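Long-range contact in thymine dioxygenase (Neurospora crassa, PDB 5C3R), which probably oxidises thymine and its hydroxymethyl product, as an iron- and 2-oxoglutarate-dependent dioxygenase: residues I190-H195 and A292-P297. Sequence-based numbering, arbitrary orientation.
Sequences ILRLLH and AYFCNP. With HMU (5-hydroxymethyl uracil), chain G; AKG (2-oxoglutaric acid), chain F.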
# COMPACT_ATOMS: atom_id res chain seq x y z
N ILE A 190 -3.92 7.85 -1.90
CA ILE A 190 -3.87 7.35 -3.28
C ILE A 190 -4.38 5.92 -3.35
O ILE A 190 -3.83 5.02 -2.72
CB ILE A 190 -2.44 7.43 -3.85
CG1 ILE A 190 -1.95 8.89 -3.91
CG2 ILE A 190 -2.36 6.80 -5.24
CD1 ILE A 190 -2.69 9.77 -4.89
N LEU A 191 -5.44 5.74 -4.12
CA LEU A 191 -6.02 4.43 -4.38
C LEU A 191 -5.33 3.84 -5.60
O LEU A 191 -5.58 4.28 -6.73
CB LEU A 191 -7.52 4.57 -4.62
CG LEU A 191 -8.35 3.39 -5.11
CD1 LEU A 191 -8.28 2.22 -4.14
CD2 LEU A 191 -9.79 3.85 -5.31
N ARG A 192 -4.45 2.86 -5.38
CA ARG A 192 -3.75 2.20 -6.47
C ARG A 192 -4.40 0.86 -6.79
O ARG A 192 -4.31 -0.09 -6.02
CB ARG A 192 -2.27 1.99 -6.11
CG ARG A 192 -1.47 1.25 -7.18
CD ARG A 192 -0.05 0.92 -6.74
NE ARG A 192 0.92 1.92 -7.19
CZ ARG A 192 2.25 1.82 -7.01
NH1 ARG A 192 2.78 0.77 -6.38
NH2 ARG A 192 3.04 2.78 -7.46
N LEU A 193 -5.04 0.79 -7.95
CA LEU A 193 -5.55 -0.48 -8.47
C LEU A 193 -4.40 -1.18 -9.17
O LEU A 193 -3.64 -0.55 -9.90
CB LEU A 193 -6.69 -0.24 -9.46
CG LEU A 193 -7.85 0.63 -8.96
CD1 LEU A 193 -8.85 0.83 -10.09
CD2 LEU A 193 -8.54 0.02 -7.75
N LEU A 194 -4.27 -2.49 -8.93
CA LEU A 194 -3.17 -3.27 -9.48
C LEU A 194 -3.67 -4.51 -10.19
O LEU A 194 -4.59 -5.18 -9.72
CB LEU A 194 -2.20 -3.69 -8.37
CG LEU A 194 -1.19 -2.64 -7.90
CD1 LEU A 194 -0.77 -2.88 -6.46
CD2 LEU A 194 0.02 -2.63 -8.82
N HIS A 195 -3.06 -4.80 -11.33
CA HIS A 195 -3.33 -6.02 -12.06
C HIS A 195 -1.99 -6.60 -12.48
O HIS A 195 -1.21 -5.95 -13.17
CB HIS A 195 -4.22 -5.73 -13.26
CG HIS A 195 -4.36 -6.88 -14.20
ND1 HIS A 195 -4.14 -6.76 -15.56
CD2 HIS A 195 -4.69 -8.18 -13.99
CE1 HIS A 195 -4.33 -7.92 -16.14
NE2 HIS A 195 -4.67 -8.80 -15.22
N ALA A 292 -3.95 -1.33 -3.47
CA ALA A 292 -3.16 -0.67 -2.44
C ALA A 292 -3.68 0.74 -2.26
O ALA A 292 -3.55 1.58 -3.14
CB ALA A 292 -1.69 -0.65 -2.83
N TYR A 293 -4.27 1.00 -1.10
CA TYR A 293 -4.72 2.34 -0.75
C TYR A 293 -3.66 2.99 0.13
O TYR A 293 -3.57 2.72 1.33
CB TYR A 293 -6.07 2.27 -0.04
CG TYR A 293 -6.70 3.61 0.23
CD1 TYR A 293 -7.50 4.22 -0.73
CD2 TYR A 293 -6.52 4.26 1.44
CE1 TYR A 293 -8.09 5.45 -0.49
CE2 TYR A 293 -7.11 5.49 1.69
CZ TYR A 293 -7.90 6.08 0.72
OH TYR A 293 -8.50 7.30 0.96
N PHE A 294 -2.84 3.84 -0.48
CA PHE A 294 -1.78 4.51 0.24
C PHE A 294 -2.36 5.66 1.04
O PHE A 294 -2.92 6.59 0.46
CB PHE A 294 -0.71 5.01 -0.73
CG PHE A 294 -0.09 3.93 -1.56
CD1 PHE A 294 0.59 2.88 -0.95
CD2 PHE A 294 -0.18 3.95 -2.94
CE1 PHE A 294 1.17 1.88 -1.71
CE2 PHE A 294 0.40 2.95 -3.70
CZ PHE A 294 1.07 1.91 -3.09
N CYS A 295 -2.24 5.59 2.36
CA CYS A 295 -2.67 6.68 3.24
C CYS A 295 -1.47 7.57 3.58
O CYS A 295 -0.37 7.07 3.84
CB CYS A 295 -3.31 6.13 4.52
SG CYS A 295 -4.64 4.91 4.28
N ASN A 296 -1.69 8.89 3.55
CA ASN A 296 -0.65 9.87 3.85
C ASN A 296 -1.15 10.94 4.82
O ASN A 296 -2.35 11.19 4.90
CB ASN A 296 -0.23 10.60 2.57
CG ASN A 296 0.31 9.65 1.52
OD1 ASN A 296 1.31 8.96 1.75
ND2 ASN A 296 -0.32 9.64 0.36
N PRO A 297 -0.23 11.58 5.56
CA PRO A 297 -0.61 12.80 6.27
C PRO A 297 -1.06 13.86 5.27
O PRO A 297 -0.72 13.77 4.09
CB PRO A 297 0.68 13.23 6.98
CG PRO A 297 1.54 12.03 7.01
CD PRO A 297 1.19 11.25 5.78
N1 HMU G . 3.19 5.09 -4.51
C2 HMU G . 2.65 5.89 -3.40
O2 HMU G . 1.96 6.86 -3.62
N3 HMU G . 2.96 5.50 -2.02
C4 HMU G . 3.77 4.36 -1.77
O3 HMU G . 4.73 1.31 -3.51
O4 HMU G . 4.01 4.06 -0.63
C5 HMU G . 4.29 3.57 -2.89
CM5 HMU G . 5.16 2.35 -2.66
C6 HMU G . 3.98 3.96 -4.25
C1 AKG F . 2.54 -1.61 -3.52
O1 AKG F . 3.17 -0.74 -2.89
O2 AKG F . 1.88 -1.30 -4.54
C2 AKG F . 2.58 -3.00 -3.06
O5 AKG F . 3.28 -3.30 -2.09
C3 AKG F . 1.78 -4.06 -3.81
C4 AKG F . 1.60 -5.33 -2.99
C5 AKG F . 0.60 -6.28 -3.62
O3 AKG F . 0.20 -7.23 -2.92
O4 AKG F . 0.20 -6.12 -4.80
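Arg-192 and Phe-294 meet above neighbouring antiparallel strands, 190-200 and 284-295, in the double-stranded beta-helix (jelly-roll) core of 2-oxoglutarate oxygenases. Four backbone hydrogen bonds join Ile-190 to Phe-294 and Arg-192 to Ala-292. Beneath, Leu-191 CB lies 3.9 Å from Tyr-293 CD1; leucine and the tyrosine ring fill the buried face against helix 147-173, and the tyrosine hydroxyl is paired with Asn-189.

The tight part is this ladder and the ligand side above it. With CG anti to the backbone N (chi1 178°), Arg-192 rises off the sheet, and a bend at chi3 (-96°) swings its guanidinium to 2-oxoglutarate. NE sits at the edge of the Phe-294 ring, whose CE2 stands over one guanidinium face, toward its rim, the planes 82° apart. Phe-294 gives a flat face to 5-hydroxymethyl uracil, CD2 being 3.5 Å from HMU C2.

Packing is looser toward Leu-194, whose CD1 is 4.4 Å from Ala-292 CB; both form an apolar wall beside AKG O2. Partly exposed Arg-192 donates from NH1 to AKG O2 at 2.9 Å, and its NE forms a salt bridge with Glu-124. That carboxylate probably steadies the guanidinium, whose remaining positive charge may partly offset the negative C1 carboxylate.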